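Local coordinates for protein involved in catabolism of external DNA (Legionella pneumophila subsp. pneumophila, PDB 2OO3), which probably methylates the N6 position of a single adenine in 23S ribosomal RNA, with S-adenosyl-L-methionine as methyl donor, at residues Gly12-Val17 against Glu233-Cys238; Leu37-Thr42 against Leu116-Leu121; Asn75-Phe80 against Ile253-Glu258; Glu215-Ser220 against Trp241-Pro246. One frame throughout, in Å; residues are numbered along the deposited sequence.

Contact 1: Gly12-Val17 against Glu233-Cys238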
loop_
_atom_site.group_PDB
_atom_site.type_symbol
_atom_site.label_atom_id
_atom_site.label_comp_id
_atom_site.label_asym_id
_atom_site.label_seq_id
_atom_site.Cartn_x
_atom_site.Cartn_y
_atom_site.Cartn_z
ATOM N N GLY A 12 -8.973 7.604 -0.651
ATOM C CA GLY A 12 -10.028 6.688 -0.249
ATOM C C GLY A 12 -10.740 6.026 -1.413
ATOM O O GLY A 12 -11.783 5.395 -1.197
ATOM N N ASN A 13 -10.193 6.152 -2.639
ATOM C CA ASN A 13 -10.760 5.415 -3.793
ATOM C C ASN A 13 -10.537 3.889 -3.645
ATOM O O ASN A 13 -9.912 3.438 -2.661
ATOM C CB ASN A 13 -10.263 5.970 -5.154
ATOM C CG ASN A 13 -8.786 5.648 -5.441
ATOM O OD1 ASN A 13 -8.073 5.167 -4.586
ATOM N ND2 ASN A 13 -8.336 5.917 -6.674
ATOM N N PHE A 14 -11.052 3.094 -4.593
ATOM C CA PHE A 14 -10.972 1.643 -4.468
ATOM C C PHE A 14 -9.528 1.154 -4.353
ATOM O O PHE A 14 -9.255 0.149 -3.662
ATOM C CB PHE A 14 -11.722 0.939 -5.634
ATOM C CG PHE A 14 -10.929 0.877 -6.909
ATOM C CD1 PHE A 14 -10.217 -0.258 -7.229
ATOM C CD2 PHE A 14 -10.847 1.976 -7.751
ATOM C CE1 PHE A 14 -9.471 -0.339 -8.404
ATOM C CE2 PHE A 14 -10.097 1.908 -8.943
ATOM C CZ PHE A 14 -9.405 0.756 -9.253
ATOM N N ALA A 15 -8.596 1.848 -5.003
ATOM C CA ALA A 15 -7.184 1.464 -4.985
ATOM C C ALA A 15 -6.562 1.695 -3.627
ATOM O O ALA A 15 -5.781 0.863 -3.149
ATOM C CB ALA A 15 -6.416 2.255 -6.025
ATOM N N ASP A 16 -6.884 2.834 -3.008
ATOM C CA ASP A 16 -6.496 3.067 -1.607
ATOM C C ASP A 16 -6.998 1.963 -0.699
ATOM O O ASP A 16 -6.296 1.501 0.175
ATOM C CB ASP A 16 -7.025 4.410 -1.104
ATOM C CG ASP A 16 -6.027 5.560 -1.341
ATOM O OD1 ASP A 16 -4.926 5.310 -1.899
ATOM O OD2 ASP A 16 -6.358 6.715 -0.955
ATOM N N VAL A 17 -8.239 1.541 -0.891
ATOM C CA VAL A 17 -8.805 0.542 -0.002
ATOM C C VAL A 17 -7.993 -0.755 -0.056
ATOM O O VAL A 17 -7.519 -1.259 0.993
ATOM C CB VAL A 17 -10.302 0.262 -0.312
ATOM C CG1 VAL A 17 -10.807 -0.940 0.537
ATOM C CG2 VAL A 17 -11.129 1.502 -0.013
ATOM N N GLU A 233 -11.628 3.430 -19.546
ATOM C CA GLU A 233 -11.136 4.795 -19.468
ATOM C C GLU A 233 -10.648 5.045 -18.050
ATOM O O GLU A 233 -11.351 4.704 -17.084
ATOM C CB GLU A 233 -12.245 5.801 -19.824
ATOM C CG GLU A 233 -11.748 7.241 -19.780
ATOM C CD GLU A 233 -12.725 8.275 -20.380
ATOM O OE1 GLU A 233 -13.945 7.981 -20.501
ATOM O OE2 GLU A 233 -12.243 9.395 -20.725
ATOM N N GLY A 234 -9.448 5.612 -17.929
ATOM C CA GLY A 234 -8.806 5.861 -16.637
ATOM C C GLY A 234 -8.375 4.551 -15.991
ATOM O O GLY A 234 -8.138 3.548 -16.674
ATOM N N MET A 235 -8.282 4.544 -14.665
ATOM C CA MET A 235 -7.800 3.362 -13.967
ATOM C C MET A 235 -8.923 2.360 -13.779
ATOM O O MET A 235 -9.831 2.580 -12.975
ATOM C CB MET A 235 -7.202 3.775 -12.608
ATOM C CG MET A 235 -6.590 2.625 -11.768
ATOM S SD MET A 235 -5.809 3.213 -10.211
ATOM C CE MET A 235 -7.080 4.038 -9.345
ATOM N N THR A 236 -8.876 1.239 -14.483
ATOM C CA THR A 236 -10.003 0.294 -14.401
ATOM C C THR A 236 -9.742 -0.790 -13.361
ATOM O O THR A 236 -10.613 -1.628 -13.067
ATOM C CB THR A 236 -10.189 -0.396 -15.742
ATOM O OG1 THR A 236 -8.920 -0.948 -16.121
ATOM C CG2 THR A 236 -10.642 0.641 -16.785
ATOM N N GLY A 237 -8.525 -0.791 -12.827
ATOM C CA GLY A 237 -8.160 -1.803 -11.834
ATOM C C GLY A 237 -6.813 -1.437 -11.296
ATOM O O GLY A 237 -6.196 -0.454 -11.742
ATOM N N CYS A 238 -6.322 -2.237 -10.357
ATOM C CA CYS A 238 -4.982 -1.981 -9.831
ATOM C C CYS A 238 -4.457 -3.251 -9.188
ATOM O O CYS A 238 -5.190 -4.246 -9.058
ATOM C CB CYS A 238 -5.063 -0.841 -8.791
ATOM S SG CYS A 238 -5.868 -1.348 -7.264
#

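Contact 2: Leu37-Thr42 against Leu116-Leu121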
loop_
_atom_site.group_PDB
_atom_site.type_symbol
_atom_site.label_atom_id
_atom_site.label_comp_id
_atom_site.label_asym_id
_atom_site.label_seq_id
_atom_site.Cartn_x
_atom_site.Cartn_y
_atom_site.Cartn_z
ATOM N N LEU A 37 11.820 -3.412 13.339
ATOM C CA LEU A 37 11.534 -3.424 11.923
ATOM C C LEU A 37 11.855 -2.040 11.387
ATOM O O LEU A 37 11.510 -1.008 12.010
ATOM C CB LEU A 37 10.032 -3.779 11.705
ATOM C CG LEU A 37 9.437 -3.762 10.289
ATOM C CD1 LEU A 37 9.988 -4.900 9.417
ATOM C CD2 LEU A 37 7.903 -3.850 10.320
ATOM N N PHE A 38 12.546 -2.000 10.251
ATOM C CA PHE A 38 12.654 -0.770 9.472
ATOM C C PHE A 38 11.438 -0.673 8.525
ATOM O O PHE A 38 11.173 -1.606 7.748
ATOM C CB PHE A 38 13.940 -0.825 8.634
ATOM C CG PHE A 38 14.199 0.405 7.821
ATOM C CD1 PHE A 38 14.183 1.660 8.414
ATOM C CD2 PHE A 38 14.504 0.308 6.473
ATOM C CE1 PHE A 38 14.445 2.799 7.696
ATOM C CE2 PHE A 38 14.766 1.483 5.718
ATOM C CZ PHE A 38 14.721 2.715 6.329
ATOM N N TYR A 39 10.717 0.441 8.580
ATOM C CA TYR A 39 9.584 0.631 7.690
ATOM C C TYR A 39 9.926 1.817 6.792
ATOM O O TYR A 39 10.134 2.922 7.276
ATOM C CB TYR A 39 8.301 0.899 8.494
ATOM C CG TYR A 39 7.131 1.273 7.621
ATOM C CD1 TYR A 39 6.396 0.274 6.942
ATOM C CD2 TYR A 39 6.748 2.606 7.455
ATOM C CE1 TYR A 39 5.320 0.605 6.128
ATOM C CE2 TYR A 39 5.639 2.951 6.634
ATOM C CZ TYR A 39 4.953 1.941 5.980
ATOM O OH TYR A 39 3.872 2.222 5.174
ATOM N N LEU A 40 10.009 1.561 5.494
ATOM C CA LEU A 40 10.363 2.602 4.512
ATOM C C LEU A 40 9.232 2.858 3.507
ATOM O O LEU A 40 8.786 1.915 2.816
ATOM C CB LEU A 40 11.663 2.200 3.772
ATOM C CG LEU A 40 12.074 3.028 2.550
ATOM C CD1 LEU A 40 12.380 4.465 2.982
ATOM C CD2 LEU A 40 13.283 2.397 1.944
ATOM N N GLU A 41 8.771 4.113 3.423
ATOM C CA GLU A 41 7.874 4.521 2.355
ATOM C C GLU A 41 8.570 5.421 1.384
ATOM O O GLU A 41 9.158 6.430 1.774
ATOM C CB GLU A 41 6.628 5.235 2.877
ATOM C CG GLU A 41 5.584 4.332 3.476
ATOM C CD GLU A 41 4.368 5.131 3.947
ATOM O OE1 GLU A 41 3.649 4.702 4.874
ATOM O OE2 GLU A 41 4.160 6.216 3.378
ATOM N N THR A 42 8.475 5.083 0.099
ATOM C CA THR A 42 9.126 5.867 -0.964
ATOM C C THR A 42 8.265 7.088 -1.383
ATOM O O THR A 42 8.783 8.093 -1.850
ATOM C CB THR A 42 9.382 4.958 -2.219
ATOM O OG1 THR A 42 8.180 4.229 -2.507
ATOM C CG2 THR A 42 10.484 3.902 -1.972
ATOM N N LEU A 116 10.502 4.202 11.413
ATOM C CA LEU A 116 9.754 4.583 10.199
ATOM C C LEU A 116 10.531 5.656 9.471
ATOM O O LEU A 116 10.957 6.653 10.060
ATOM C CB LEU A 116 8.347 5.128 10.522
ATOM C CG LEU A 116 7.295 4.180 11.142
ATOM C CD1 LEU A 116 7.579 3.904 12.618
ATOM C CD2 LEU A 116 5.887 4.758 10.944
ATOM N N TYR A 117 10.669 5.477 8.174
ATOM C CA TYR A 117 11.334 6.439 7.367
ATOM C C TYR A 117 10.402 6.794 6.197
ATOM O O TYR A 117 10.104 5.951 5.324
ATOM C CB TYR A 117 12.626 5.818 6.882
ATOM C CG TYR A 117 13.599 6.790 6.317
ATOM C CD1 TYR A 117 14.790 7.098 7.007
ATOM C CD2 TYR A 117 13.369 7.396 5.076
ATOM C CE1 TYR A 117 15.710 7.979 6.465
ATOM C CE2 TYR A 117 14.288 8.275 4.535
ATOM C CZ TYR A 117 15.446 8.552 5.237
ATOM O OH TYR A 117 16.355 9.388 4.701
ATOM N N LEU A 118 9.938 8.039 6.181
ATOM C CA LEU A 118 8.915 8.447 5.230
ATOM C C LEU A 118 9.487 9.476 4.268
ATOM O O LEU A 118 10.055 10.482 4.710
ATOM C CB LEU A 118 7.731 9.073 5.974
ATOM C CG LEU A 118 7.129 8.243 7.127
ATOM C CD1 LEU A 118 6.058 9.012 7.921
ATOM C CD2 LEU A 118 6.589 6.837 6.605
ATOM N N CYS A 119 9.315 9.246 2.971
ATOM C CA CYS A 119 9.893 10.147 1.950
ATOM C C CYS A 119 8.780 10.816 1.182
ATOM O O CYS A 119 7.832 10.145 0.762
ATOM C CB CYS A 119 10.759 9.384 0.938
ATOM S SG CYS A 119 12.172 8.455 1.665
ATOM N N GLU A 120 8.916 12.111 0.947
ATOM C CA GLU A 120 7.968 12.804 0.093
ATOM C C GLU A 120 8.673 13.901 -0.704
ATOM O O GLU A 120 9.315 14.770 -0.132
ATOM C CB GLU A 120 6.791 13.391 0.915
ATOM C CG GLU A 120 5.821 14.292 0.099
ATOM C CD GLU A 120 5.275 13.611 -1.176
ATOM O OE1 GLU A 120 4.975 12.377 -1.164
ATOM O OE2 GLU A 120 5.153 14.325 -2.202
ATOM N N LEU A 121 8.474 13.883 -2.012
ATOM C CA LEU A 121 9.132 14.837 -2.905
ATOM C C LEU A 121 8.447 16.222 -2.979
ATOM O O LEU A 121 9.122 17.254 -3.068
ATOM C CB LEU A 121 9.213 14.196 -4.289
ATOM C CG LEU A 121 10.212 14.701 -5.319
ATOM C CD1 LEU A 121 11.606 14.514 -4.816
ATOM C CD2 LEU A 121 9.995 13.982 -6.623
#

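Contact 3: Asn75-Phe80 against Ile253-Glu258. With SO4 (sulfate ion), chain D.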
loop_
_atom_site.group_PDB
_atom_site.type_symbol
_atom_site.label_atom_id
_atom_site.label_comp_id
_atom_site.label_asym_id
_atom_site.label_seq_id
_atom_site.Cartn_x
_atom_site.Cartn_y
_atom_site.Cartn_z
ATOM N N ASN A 75 -20.426 -5.542 9.228
ATOM C CA ASN A 75 -20.598 -6.775 8.508
ATOM C C ASN A 75 -19.324 -7.305 7.848
ATOM O O ASN A 75 -19.384 -8.246 7.042
ATOM C CB ASN A 75 -21.710 -6.589 7.476
ATOM C CG ASN A 75 -23.075 -6.388 8.137
ATOM O OD1 ASN A 75 -23.720 -7.359 8.512
ATOM N ND2 ASN A 75 -23.510 -5.122 8.291
ATOM N N LEU A 76 -18.177 -6.706 8.161
ATOM C CA LEU A 76 -16.955 -7.084 7.464
ATOM C C LEU A 76 -16.291 -8.274 8.167
ATOM O O LEU A 76 -16.416 -8.415 9.386
ATOM C CB LEU A 76 -15.979 -5.899 7.393
ATOM C CG LEU A 76 -16.325 -4.726 6.461
ATOM C CD1 LEU A 76 -15.321 -3.592 6.685
ATOM C CD2 LEU A 76 -16.394 -5.122 4.933
ATOM N N PRO A 77 -15.588 -9.126 7.403
ATOM C CA PRO A 77 -14.784 -10.183 8.009
ATOM C C PRO A 77 -13.701 -9.577 8.893
ATOM O O PRO A 77 -13.264 -8.436 8.661
ATOM C CB PRO A 77 -14.156 -10.898 6.795
ATOM C CG PRO A 77 -15.057 -10.519 5.605
ATOM C CD PRO A 77 -15.504 -9.132 5.927
ATOM N N SER A 78 -13.297 -10.318 9.921
ATOM C CA SER A 78 -12.317 -9.854 10.905
ATOM C C SER A 78 -10.978 -9.437 10.326
ATOM O O SER A 78 -10.252 -8.702 10.981
ATOM C CB SER A 78 -12.086 -10.940 11.985
ATOM O OG SER A 78 -11.391 -12.039 11.400
ATOM N N LEU A 79 -10.623 -9.904 9.121
ATOM C CA LEU A 79 -9.401 -9.424 8.426
ATOM C C LEU A 79 -9.358 -7.898 8.189
ATOM O O LEU A 79 -8.279 -7.332 7.945
ATOM C CB LEU A 79 -9.200 -10.155 7.072
ATOM C CG LEU A 79 -8.758 -11.625 7.206
ATOM C CD1 LEU A 79 -8.639 -12.270 5.829
ATOM C CD2 LEU A 79 -7.433 -11.711 7.906
ATOM N N PHE A 80 -10.524 -7.266 8.258
ATOM C CA PHE A 80 -10.696 -5.815 8.090
ATOM C C PHE A 80 -10.543 -5.001 9.364
ATOM O O PHE A 80 -10.526 -3.755 9.320
ATOM C CB PHE A 80 -12.064 -5.520 7.488
ATOM C CG PHE A 80 -12.180 -5.850 5.989
ATOM C CD1 PHE A 80 -12.189 -4.825 5.027
ATOM C CD2 PHE A 80 -12.313 -7.181 5.552
ATOM C CE1 PHE A 80 -12.338 -5.126 3.658
ATOM C CE2 PHE A 80 -12.442 -7.505 4.176
ATOM C CZ PHE A 80 -12.448 -6.479 3.222
ATOM N N ILE A 253 -5.448 -12.667 1.834
ATOM C CA ILE A 253 -5.729 -11.615 0.865
ATOM C C ILE A 253 -6.839 -12.021 -0.133
ATOM O O ILE A 253 -7.571 -11.176 -0.618
ATOM C CB ILE A 253 -4.460 -11.166 0.150
ATOM C CG1 ILE A 253 -4.606 -9.707 -0.286
ATOM C CG2 ILE A 253 -4.082 -12.157 -0.968
ATOM C CD1 ILE A 253 -4.734 -8.737 0.912
ATOM N N LYS A 254 -6.981 -13.322 -0.372
ATOM C CA LYS A 254 -8.089 -13.867 -1.151
ATOM C C LYS A 254 -9.450 -13.564 -0.511
ATOM O O LYS A 254 -10.386 -13.176 -1.208
ATOM C CB LYS A 254 -7.907 -15.381 -1.331
ATOM C CG LYS A 254 -8.906 -16.052 -2.318
ATOM C CD LYS A 254 -8.571 -17.548 -2.473
ATOM C CE LYS A 254 -9.582 -18.310 -3.352
ATOM N NZ LYS A 254 -10.922 -18.187 -2.713
ATOM N N LEU A 255 -9.558 -13.761 0.805
ATOM C CA LEU A 255 -10.782 -13.406 1.530
ATOM C C LEU A 255 -11.040 -11.905 1.395
ATOM O O LEU A 255 -12.174 -11.482 1.160
ATOM C CB LEU A 255 -10.735 -13.788 3.024
ATOM C CG LEU A 255 -12.030 -13.432 3.828
ATOM C CD1 LEU A 255 -13.339 -13.877 3.162
ATOM C CD2 LEU A 255 -12.004 -13.931 5.290
ATOM N N VAL A 256 -9.991 -11.101 1.533
ATOM C CA VAL A 256 -10.177 -9.657 1.448
ATOM C C VAL A 256 -10.719 -9.300 0.049
ATOM O O VAL A 256 -11.726 -8.598 -0.078
ATOM C CB VAL A 256 -8.855 -8.897 1.712
ATOM C CG1 VAL A 256 -8.980 -7.375 1.296
ATOM C CG2 VAL A 256 -8.432 -9.028 3.205
ATOM N N LEU A 257 -10.030 -9.772 -0.990
ATOM C CA LEU A 257 -10.401 -9.448 -2.376
ATOM C C LEU A 257 -11.804 -9.936 -2.724
ATOM O O LEU A 257 -12.556 -9.207 -3.372
ATOM C CB LEU A 257 -9.384 -10.015 -3.377
ATOM C CG LEU A 257 -7.972 -9.410 -3.315
ATOM C CD1 LEU A 257 -6.952 -10.291 -4.070
ATOM C CD2 LEU A 257 -7.976 -7.988 -3.897
ATOM N N GLU A 258 -12.169 -11.149 -2.292
ATOM C CA GLU A 258 -13.548 -11.622 -2.495
ATOM C C GLU A 258 -14.537 -10.674 -1.867
ATOM O O GLU A 258 -15.541 -10.327 -2.490
ATOM C CB GLU A 258 -13.803 -12.984 -1.860
ATOM C CG GLU A 258 -12.995 -14.146 -2.370
ATOM C CD GLU A 258 -13.524 -15.439 -1.749
ATOM O OE1 GLU A 258 -12.841 -16.482 -1.847
ATOM O OE2 GLU A 258 -14.650 -15.384 -1.164
HETATM S S SO4 D . -15.030 -13.684 10.432
HETATM O O1 SO4 D . -16.405 -14.113 10.684
HETATM O O2 SO4 D . -14.987 -12.249 10.672
HETATM O O3 SO4 D . -14.121 -14.378 11.348
HETATM O O4 SO4 D . -14.640 -13.987 9.055
#

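Contact 4: Glu215-Ser220 against Trp241-Pro246. With SO4 (sulfate ion), chain C.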
loop_
_atom_site.group_PDB
_atom_site.type_symbol
_atom_site.label_atom_id
_atom_site.label_comp_id
_atom_site.label_asym_id
_atom_site.label_seq_id
_atom_site.Cartn_x
_atom_site.Cartn_y
_atom_site.Cartn_z
ATOM N N GLU A 215 11.182 -10.763 -12.976
ATOM C CA GLU A 215 12.608 -11.108 -13.039
ATOM C C GLU A 215 13.393 -11.000 -11.718
ATOM O O GLU A 215 14.450 -11.626 -11.568
ATOM C CB GLU A 215 13.281 -10.279 -14.138
ATOM C CG GLU A 215 12.700 -10.598 -15.539
ATOM C CD GLU A 215 13.165 -9.634 -16.626
ATOM O OE1 GLU A 215 13.979 -8.716 -16.332
ATOM O OE2 GLU A 215 12.701 -9.780 -17.779
ATOM N N ILE A 216 12.885 -10.211 -10.769
ATOM C CA ILE A 216 13.618 -9.908 -9.539
ATOM C C ILE A 216 13.700 -11.124 -8.603
ATOM O O ILE A 216 14.776 -11.458 -8.076
ATOM C CB ILE A 216 12.998 -8.697 -8.827
ATOM C CG1 ILE A 216 13.069 -7.472 -9.755
ATOM C CG2 ILE A 216 13.704 -8.420 -7.468
ATOM C CD1 ILE A 216 12.341 -6.232 -9.211
ATOM N N SER A 217 12.568 -11.796 -8.431
ATOM C CA SER A 217 12.439 -12.885 -7.495
ATOM C C SER A 217 11.200 -13.697 -7.794
ATOM O O SER A 217 10.167 -13.172 -8.213
ATOM C CB SER A 217 12.379 -12.343 -6.049
ATOM O OG SER A 217 12.193 -13.408 -5.142
ATOM N N SER A 218 11.323 -14.995 -7.581
ATOM C CA SER A 218 10.225 -15.927 -7.719
ATOM C C SER A 218 9.495 -16.138 -6.395
ATOM O O SER A 218 8.472 -16.854 -6.338
ATOM C CB SER A 218 10.790 -17.270 -8.156
ATOM O OG SER A 218 11.809 -17.613 -7.237
ATOM N N LYS A 219 9.994 -15.547 -5.314
ATOM C CA LYS A 219 9.257 -15.672 -4.043
ATOM C C LYS A 219 8.348 -14.450 -3.993
ATOM O O LYS A 219 8.650 -13.451 -3.301
ATOM C CB LYS A 219 10.183 -15.669 -2.823
ATOM C CG LYS A 219 11.112 -16.883 -2.701
ATOM C CD LYS A 219 11.814 -16.851 -1.331
ATOM C CE LYS A 219 13.293 -17.109 -1.454
ATOM N NZ LYS A 219 14.045 -15.903 -1.908
ATOM N N SER A 220 7.259 -14.512 -4.749
ATOM C CA SER A 220 6.473 -13.303 -5.020
ATOM C C SER A 220 4.989 -13.650 -5.067
ATOM O O SER A 220 4.614 -14.813 -5.307
ATOM C CB SER A 220 6.903 -12.739 -6.381
ATOM O OG SER A 220 6.532 -13.645 -7.422
ATOM N N TRP A 241 2.360 -6.025 -6.030
ATOM C CA TRP A 241 3.357 -7.052 -6.225
ATOM C C TRP A 241 4.170 -7.118 -4.935
ATOM O O TRP A 241 4.705 -6.100 -4.490
ATOM C CB TRP A 241 4.253 -6.699 -7.422
ATOM C CG TRP A 241 5.199 -7.836 -7.739
ATOM C CD1 TRP A 241 6.302 -8.208 -7.032
ATOM C CD2 TRP A 241 5.085 -8.752 -8.820
ATOM N NE1 TRP A 241 6.902 -9.304 -7.615
ATOM C CE2 TRP A 241 6.164 -9.661 -8.713
ATOM C CE3 TRP A 241 4.167 -8.899 -9.878
ATOM C CZ2 TRP A 241 6.359 -10.715 -9.629
ATOM C CZ3 TRP A 241 4.371 -9.960 -10.807
ATOM C CH2 TRP A 241 5.445 -10.854 -10.653
ATOM N N ILE A 242 4.221 -8.298 -4.317
ATOM C CA ILE A 242 4.893 -8.444 -3.027
ATOM C C ILE A 242 5.995 -9.471 -3.164
ATOM O O ILE A 242 5.757 -10.570 -3.666
ATOM C CB ILE A 242 3.896 -8.832 -1.865
ATOM C CG1 ILE A 242 2.826 -7.737 -1.703
ATOM C CG2 ILE A 242 4.662 -9.001 -0.546
ATOM C CD1 ILE A 242 1.582 -8.140 -0.995
ATOM N N ILE A 243 7.202 -9.067 -2.796
ATOM C CA ILE A 243 8.347 -9.969 -2.703
ATOM C C ILE A 243 8.544 -10.359 -1.243
ATOM O O ILE A 243 8.514 -9.506 -0.349
ATOM C CB ILE A 243 9.620 -9.302 -3.217
ATOM C CG1 ILE A 243 9.422 -8.886 -4.693
ATOM C CG2 ILE A 243 10.856 -10.249 -3.069
ATOM C CD1 ILE A 243 10.547 -7.950 -5.264
ATOM N N ASN A 244 8.728 -11.655 -1.026
ATOM C CA ASN A 244 8.811 -12.252 0.302
ATOM C C ASN A 244 7.516 -12.094 1.091
ATOM O O ASN A 244 7.526 -11.645 2.240
ATOM C CB ASN A 244 10.043 -11.699 1.028
ATOM C CG ASN A 244 11.340 -12.131 0.331
ATOM O OD1 ASN A 244 11.440 -13.263 -0.174
ATOM N ND2 ASN A 244 12.320 -11.241 0.286
ATOM N N PRO A 245 6.375 -12.458 0.472
ATOM C CA PRO A 245 5.165 -12.257 1.240
ATOM C C PRO A 245 5.093 -13.212 2.446
ATOM O O PRO A 245 5.691 -14.314 2.414
ATOM C CB PRO A 245 4.051 -12.569 0.237
ATOM C CG PRO A 245 4.686 -13.564 -0.724
ATOM C CD PRO A 245 6.110 -13.044 -0.863
ATOM N N PRO A 246 4.382 -12.790 3.506
ATOM C CA PRO A 246 4.272 -13.585 4.718
ATOM C C PRO A 246 3.516 -14.860 4.502
ATOM O O PRO A 246 2.655 -14.972 3.587
ATOM C CB PRO A 246 3.471 -12.694 5.654
ATOM C CG PRO A 246 3.683 -11.264 5.096
ATOM C CD PRO A 246 3.641 -11.524 3.624
HETATM S S SO4 C . 14.670 -16.108 -5.787
HETATM O O1 SO4 C . 13.713 -15.619 -4.800
HETATM O O2 SO4 C . 15.745 -15.125 -5.917
HETATM O O3 SO4 C . 15.214 -17.378 -5.311
HETATM O O4 SO4 C . 14.049 -16.279 -7.095
HETATM O O HOH W 1 9.453 -10.464 -7.925
HETATM O O HOH W 2 13.150 -13.482 -2.497
#

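Contact 1: Gly12-Val17 against Glu233-Cys238
The terminal methyl of Met235 fills a corner made by three residues of Gly12-Val17. Met235 CE lies 3.7 Å from Phe14 CE2 and also touches Ala15 CB. Met235 is extended through its first two torsions and bends only at the last (chi3 58°), which carries CE onto this corner and makes an oblique Met-aromatic contact with the Phe14 ring. Phe14 CE1 meets Cys238 SG at 3.9 Å, again obliquely, while Gly237 CA sits at the ring edge, near its plane, 3.8 Å from Phe14 CZ. The contact joins the start of helix 14-30 to the loop leading into strand 237-243 and to its first residues, in the Rossmann-like methyltransferase sheet; the Ala15 side chain is about 7 Å from that of Asp166, the predicted proton acceptor. Asn13 is the helix N-cap: Asn13 OD1 accepts from Asp16 N at 3.1 Å, and Asn13 ND2 faces Met235 CE at 3.5 Å. Trp197 of strand 193-200 also packs on Ala15, Met235 and Cys238. On one side of Met235 the Thr236 side chain points away from the helix; on the other, exposed Glu233-Gly234 does not touch Gly12-Val17.

Contact 2: Leu37-Thr42 against Leu116-Leu121
Tyr39 O receives the N-H of Tyr117 at 2.8 Å, one of the bonds that make strands 38-41 and 115-119 parallel neighbours in the Rossmann-like sheet of the methyltransferase; the axes of segments 38-41 and 116-119 are 8° apart. Tyr117 O in turn accepts from Glu41 N at 3.0 Å, and Glu41 O from Cys119 N at 3.1 Å; this last bond is more bent, 138° at the hydrogen. Tyr117 thus gives and takes through its backbone, as does Glu41, and CA-H groups of Leu116 and Leu40 add contacts to the same carbonyls of Tyr39 and Tyr117. On the face bearing Tyr39, Glu41, Leu116 and Leu118, the phenol oxygen Tyr39 OH donates to Glu41 OE1 at a short 2.5 Å, meeting the carboxylate on its anti side. Ser44 OG bonds to the other oxygen, OE2, so both ends of this buried acid are engaged. Leu118 CD2 lies beside the carboxylate, 3.9 Å from Glu41 CD, and touches the edge of the Tyr39 ring. Near the C-terminal ends of the strands, Glu120, predicted to bind S-adenosyl-L-methionine, has OE1 bonded to Gly45 N and OE2 to His122 N. On the other face Phe38 and Tyr117 point the same way, and Phe38 CE1 comes within 3.6 Å of Tyr117 CB.

Contact 3: Asn75-Phe80 against Ile253-Glu258
A short 3-10 turn, Ser78-Phe80, packs against helix 249-263 through aliphatic carbons and one aromatic ring. Leu79 is central on its side of the contact. With CG anti to its carbonyl carbon (chi1 -72°), Leu79 CD1 is carried over the helix surface to Leu255, 3.8 Å from Leu255 CD2, while Leu79 CB meets Val256 CG2 at 4.1 Å. Leu255 CD2 also reaches Pro77 CB at 4.0 Å, so this one methyl touches both Leu79 and Pro77, just before the turn. Phe80 comes in at a slant to Val256: the ring tip Phe80 CZ lies 4.1 Å from Val256 CG1, and Val256 O stands at the ring edge, close to its plane. One face of that ring is covered by Leu76 CD2, over its centre. No hydrogen bond crosses between the two segments; the turn is held from within by Phe80 N bonding to Pro77 O at 3.0 Å. Ser78 N donates to O2 of a sulfate ion, probably from the crystallisation liquor, at 2.7 Å. The helix keeps its own charges apart from the contact, Lys254 NZ pairing with Glu258 OE1 at 2.7 Å. Ile21 of helix 14-30 touches both Phe80 and Val256, whereas Leu257 of helix 249-263 rests on Ile223 of strand 220-226 and on Tyr271 of strand 270-275.

Contact 4: Glu215-Ser220 against Trp241-Pro246
Ser220 lays its CB against the indole of Trp241, 3.6 Å from Trp241 NE1, in an oblique approach, while its OG lies near CZ2. The indole N-H itself is used by a water that it donates to, and this water donates onward to Ser217 O, linking the ring to the residue just after helix 203-216. Between the backbones, Ser220 and Ile243 form an antiparallel non-hydrogen-bonded pair where strands 220-226 and 237-243 adjoin. The hydrogen bond across the contact comes just beyond it: Asn244 N gives a nearly straight bond (170°) to Lys219 O at 2.9 Å. Pro245 CD lies 3.5 Å from Lys219 O. Ile243 CD1 meets Ile216 CG2 at 3.9 Å, the two side chains crossing at about a right angle. Ser217 OG accepts from Lys219 N, an ST turn, and Lys219 bends through its last two torsions to bring Lys219 NZ within 2.9 Å of sulfate O1. Ser217 OG donates to the same oxygen, and Ser218 N to O4. A second water ties Ser217 OG, Lys219 NZ and Asn244 OD1 together, while Asn244 ND2 turns to the carbonyls of Gly192 and Ser190. With Lys278 NZ also bonded to the sulfate, the two lysines and the hydroxyl and N-H donors are consistent with a local anion site, though this sulfate probably came from the crystallisation liquor.

Overall arrangement
Contacts 1 and 2 are buried, whereas contacts 3 and 4 are only partly so. Contacts 1, 2 and 4 all reach the one mixed sheet. Contact 2 pairs two parallel strands through regular backbone bonds, and lies across the chain's centre from contacts 1 and 3. Contacts 1 and 4 use different ends of strand 237-243, the first joined by sulfur and aromatic carbon without a hydrogen bond, the second mixing backbone, water and sulfate. Contact 3 likewise has no hydrogen bond between its segments and is mostly apolar, but lies outside the sheet on helix 249-263, which follows that strand. Sulfates bind at both partly buried contacts, while the predicted cofactor residues cluster nearer contacts 1 and 2.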